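Local coordinates for protein ferredoxin-NADP reductase (Neisseria gonorrhoeae MIA_2011_03-10, PDB 5TR9) that binds FAD and probably transfers electrons between NADP(H) and ferredoxin, at residues Ile62-Tyr66 with Pro88-Phe93. Residues are numbered along the deposited sequence; the frame is centred on the assembly and turned at random.
With FAD (flavin-adenine dinucleotide), chain C.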
loop_
_atom_site.group_PDB
_atom_site.type_symbol
_atom_site.label_atom_id
_atom_site.label_comp_id
_atom_site.label_asym_id
_atom_site.label_seq_id
_atom_site.Cartn_x
_atom_site.Cartn_y
_atom_site.Cartn_z
ATOM N N ILE A 62 11.089 -19.562 -7.294
ATOM C CA ILE A 62 9.980 -19.133 -6.455
ATOM C C ILE A 62 9.695 -17.677 -6.788
ATOM O O ILE A 62 10.623 -16.877 -6.949
ATOM C CB ILE A 62 10.260 -19.332 -4.947
ATOM C CG1 ILE A 62 9.031 -18.933 -4.127
ATOM C CG2 ILE A 62 11.518 -18.593 -4.499
ATOM C CD1 ILE A 62 9.119 -19.334 -2.661
ATOM N N TRP A 63 8.415 -17.344 -6.926
ATOM C CA TRP A 63 7.980 -16.002 -7.306
ATOM C C TRP A 63 6.884 -15.512 -6.378
ATOM O O TRP A 63 5.976 -16.280 -6.032
ATOM C CB TRP A 63 7.427 -15.982 -8.725
ATOM C CG TRP A 63 8.427 -16.241 -9.789
ATOM C CD1 TRP A 63 8.687 -17.430 -10.397
ATOM C CD2 TRP A 63 9.294 -15.277 -10.392
ATOM N NE1 TRP A 63 9.674 -17.272 -11.346
ATOM C CE2 TRP A 63 10.061 -15.958 -11.361
ATOM C CE3 TRP A 63 9.492 -13.904 -10.210
ATOM C CZ2 TRP A 63 11.024 -15.309 -12.144
ATOM C CZ3 TRP A 63 10.447 -13.260 -10.988
ATOM C CH2 TRP A 63 11.202 -13.966 -11.938
ATOM N N ARG A 64 6.932 -14.218 -6.038
ATOM C CA ARG A 64 5.879 -13.574 -5.249
ATOM C C ARG A 64 5.711 -12.120 -5.682
ATOM O O ARG A 64 6.656 -11.482 -6.156
ATOM C CB ARG A 64 6.179 -13.611 -3.737
ATOM C CG ARG A 64 6.158 -15.006 -3.095
ATOM C CD ARG A 64 4.753 -15.591 -3.075
ATOM N NE ARG A 64 4.650 -16.793 -2.241
ATOM C CZ ARG A 64 4.938 -18.027 -2.655
ATOM N NH1 ARG A 64 5.389 -18.240 -3.893
ATOM N NH2 ARG A 64 4.785 -19.061 -1.825
ATOM N N ALA A 65 4.507 -11.583 -5.467
ATOM C CA ALA A 65 4.204 -10.196 -5.821
ATOM C C ALA A 65 4.427 -9.247 -4.641
ATOM O O ALA A 65 4.134 -9.586 -3.486
ATOM C CB ALA A 65 2.755 -10.075 -6.303
ATOM N N TYR A 66 4.928 -8.039 -4.942
ATOM C CA TYR A 66 5.157 -6.991 -3.941
ATOM C C TYR A 66 4.840 -5.637 -4.548
ATOM O O TYR A 66 5.311 -5.335 -5.645
ATOM C CB TYR A 66 6.612 -6.995 -3.427
ATOM C CG TYR A 66 6.898 -8.317 -2.780
ATOM C CD1 TYR A 66 6.557 -8.546 -1.450
ATOM C CD2 TYR A 66 7.443 -9.355 -3.520
ATOM C CE1 TYR A 66 6.752 -9.787 -0.875
ATOM C CE2 TYR A 66 7.636 -10.590 -2.963
ATOM C CZ TYR A 66 7.303 -10.796 -1.644
ATOM O OH TYR A 66 7.487 -12.042 -1.109
ATOM N N PRO A 88 7.682 -19.668 2.599
ATOM C CA PRO A 88 8.929 -19.957 1.867
ATOM C C PRO A 88 9.656 -18.718 1.377
ATOM O O PRO A 88 10.890 -18.661 1.495
ATOM C CB PRO A 88 8.459 -20.859 0.714
ATOM C CG PRO A 88 7.011 -20.518 0.532
ATOM C CD PRO A 88 6.503 -20.251 1.933
ATOM N N MET A 89 8.958 -17.719 0.825
ATOM C CA MET A 89 9.674 -16.517 0.407
ATOM C C MET A 89 10.219 -15.772 1.617
ATOM O O MET A 89 11.329 -15.223 1.571
ATOM C CB MET A 89 8.773 -15.601 -0.426
ATOM C CG MET A 89 9.558 -14.531 -1.186
ATOM S SD MET A 89 10.439 -15.274 -2.579
ATOM C CE MET A 89 10.519 -13.891 -3.716
ATOM N N SER A 90 9.455 -15.766 2.715
ATOM C CA SER A 90 9.891 -15.085 3.926
ATOM C C SER A 90 11.203 -15.660 4.445
ATOM O O SER A 90 12.067 -14.910 4.907
ATOM C CB SER A 90 8.800 -15.173 4.998
ATOM O OG SER A 90 7.642 -14.486 4.552
ATOM N N ALA A 91 11.382 -16.985 4.346
ATOM C CA ALA A 91 12.633 -17.590 4.785
ATOM C C ALA A 91 13.798 -17.107 3.937
ATOM O O ALA A 91 14.913 -16.924 4.441
ATOM C CB ALA A 91 12.530 -19.109 4.722
ATOM N N LEU A 92 13.567 -16.919 2.639
ATOM C CA LEU A 92 14.635 -16.397 1.792
ATOM C C LEU A 92 14.904 -14.930 2.101
ATOM O O LEU A 92 16.064 -14.504 2.136
ATOM C CB LEU A 92 14.279 -16.579 0.314
ATOM C CG LEU A 92 14.069 -18.037 -0.089
ATOM C CD1 LEU A 92 13.526 -18.105 -1.506
ATOM C CD2 LEU A 92 15.359 -18.853 0.045
ATOM N N PHE A 93 13.847 -14.134 2.297
ATOM C CA PHE A 93 14.050 -12.732 2.648
ATOM C C PHE A 93 14.844 -12.604 3.942
ATOM O O PHE A 93 15.662 -11.689 4.093
ATOM C CB PHE A 93 12.701 -12.018 2.802
ATOM C CG PHE A 93 12.021 -11.650 1.510
ATOM C CD1 PHE A 93 12.663 -11.741 0.287
ATOM C CD2 PHE A 93 10.723 -11.156 1.543
ATOM C CE1 PHE A 93 12.012 -11.358 -0.883
ATOM C CE2 PHE A 93 10.068 -10.783 0.381
ATOM C CZ PHE A 93 10.706 -10.877 -0.828
HETATM P PA FAD C . 3.096 -17.455 1.290
HETATM O O1A FAD C . 3.189 -18.917 1.002
HETATM O O2A FAD C . 2.975 -16.537 0.079
HETATM O O5B FAD C . 1.874 -17.117 2.203
HETATM C C5B FAD C . 1.599 -17.872 3.399
HETATM C C4B FAD C . 0.448 -17.190 4.097
HETATM O O4B FAD C . 0.925 -15.966 4.692
HETATM C C3B FAD C . -0.688 -16.748 3.187
HETATM O O3B FAD C . -1.621 -17.796 2.951
HETATM C C2B FAD C . -1.328 -15.612 3.989
HETATM O O2B FAD C . -2.216 -16.112 4.983
HETATM C C1B FAD C . -0.119 -15.004 4.699
HETATM N N9A FAD C . 0.402 -13.783 4.101
HETATM C C8A FAD C . 1.108 -13.659 2.935
HETATM N N7A FAD C . 1.497 -12.431 2.678
HETATM C C5A FAD C . 1.027 -11.706 3.763
HETATM C C6A FAD C . 1.109 -10.341 4.093
HETATM N N6A FAD C . 1.714 -9.431 3.322
HETATM N N1A FAD C . 0.521 -9.937 5.243
HETATM C C2A FAD C . -0.084 -10.849 6.012
HETATM N N3A FAD C . -0.227 -12.162 5.801
HETATM C C4A FAD C . 0.364 -12.529 4.656
HETATM N N1 FAD C . 3.445 -9.106 0.744
HETATM C C2 FAD C . 4.183 -8.146 1.371
HETATM O O2 FAD C . 4.800 -8.393 2.418
HETATM N N3 FAD C . 4.220 -6.864 0.835
HETATM C C4 FAD C . 3.561 -6.445 -0.311
HETATM O O4 FAD C . 3.674 -5.285 -0.709
HETATM C C4X FAD C . 2.796 -7.478 -0.965
HETATM N N5 FAD C . 2.119 -7.159 -2.054
HETATM C C5X FAD C . 1.389 -8.156 -2.674
HETATM C C6 FAD C . 0.672 -7.839 -3.831
HETATM C C7 FAD C . -0.080 -8.802 -4.493
HETATM C C7M FAD C . -0.828 -8.432 -5.746
HETATM C C8 FAD C . -0.109 -10.117 -4.002
HETATM C C8M FAD C . -0.912 -11.182 -4.708
HETATM C C9 FAD C . 0.599 -10.435 -2.844
HETATM C C9A FAD C . 1.351 -9.471 -2.181
HETATM N N10 FAD C . 2.050 -9.748 -0.982
HETATM C C10 FAD C . 2.804 -8.784 -0.370
HETATM C "C1'" FAD C . 2.176 -11.119 -0.482
HETATM C "C2'" FAD C . 3.492 -11.731 -0.996
HETATM O "O2'" FAD C . 3.438 -11.992 -2.401
HETATM C "C3'" FAD C . 3.841 -13.023 -0.254
HETATM O "O3'" FAD C . 2.703 -13.876 -0.221
HETATM C "C4'" FAD C . 4.470 -12.795 1.123
HETATM O "O4'" FAD C . 5.749 -12.179 0.948
HETATM C "C5'" FAD C . 4.642 -14.072 1.917
HETATM O "O5'" FAD C . 5.366 -15.027 1.116
HETATM P P FAD C . 5.745 -16.451 1.703
HETATM O O1P FAD C . 6.644 -16.287 2.922
HETATM O O2P FAD C . 6.237 -17.283 0.571
HETATM O O3P FAD C . 4.315 -16.996 2.193
#
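Met89 and Ile62, with Tyr66 beside them, carry the packing of helix 88-95 against strand 60-67, the pairing that in the FAD-binding barrel of ferredoxin-NADP reductases holds the flavin's pyrophosphate. The axes of the two segments cross at 93°, and 347 Å² is buried between them. Ile62 packs against the helix with both branches: CD1, at the end of an extended chain, lies 3.8 Å from Pro88 CB, while CG2 lies 3.6 Å from Leu92 CD1 and also meets the sulfur of Met89. In Met89 the bend at the second torsion (chi2 73°) turns SD toward Ile62 CG2; CG, placed by chi1 anti to the backbone N, lies at the edge of the Tyr66 ring, 3.2 Å from Tyr66 OH. The same CG also sits over one face of the Phe93 ring, off-centre toward the rim. The Tyr66 and Phe93 rings meet obliquely, with centroids 5.2 Å apart.

Both segments grip the diphosphate. At the N-terminus of the helix, Met89 N donates to FAD O2P (2.8 Å) and Ser90 N to FAD O1P, the latter oxygen also taking a bond from Ser90 OG; the positive end of the helix dipole would probably favour the negative phosphate there. From the strand, Arg64 reaches the other phosphate with two donors, NE to FAD O2A (2.9 Å) and NH2 to FAD O1A, with PA in the guanidinium plane. The third nitrogen, NH1, bonds to Trp63 O at 166°, fixing the rotation of the group. Beyond the phosphates, Tyr66 OH shares a 2.7 Å hydrogen bond with ribityl FAD O4'.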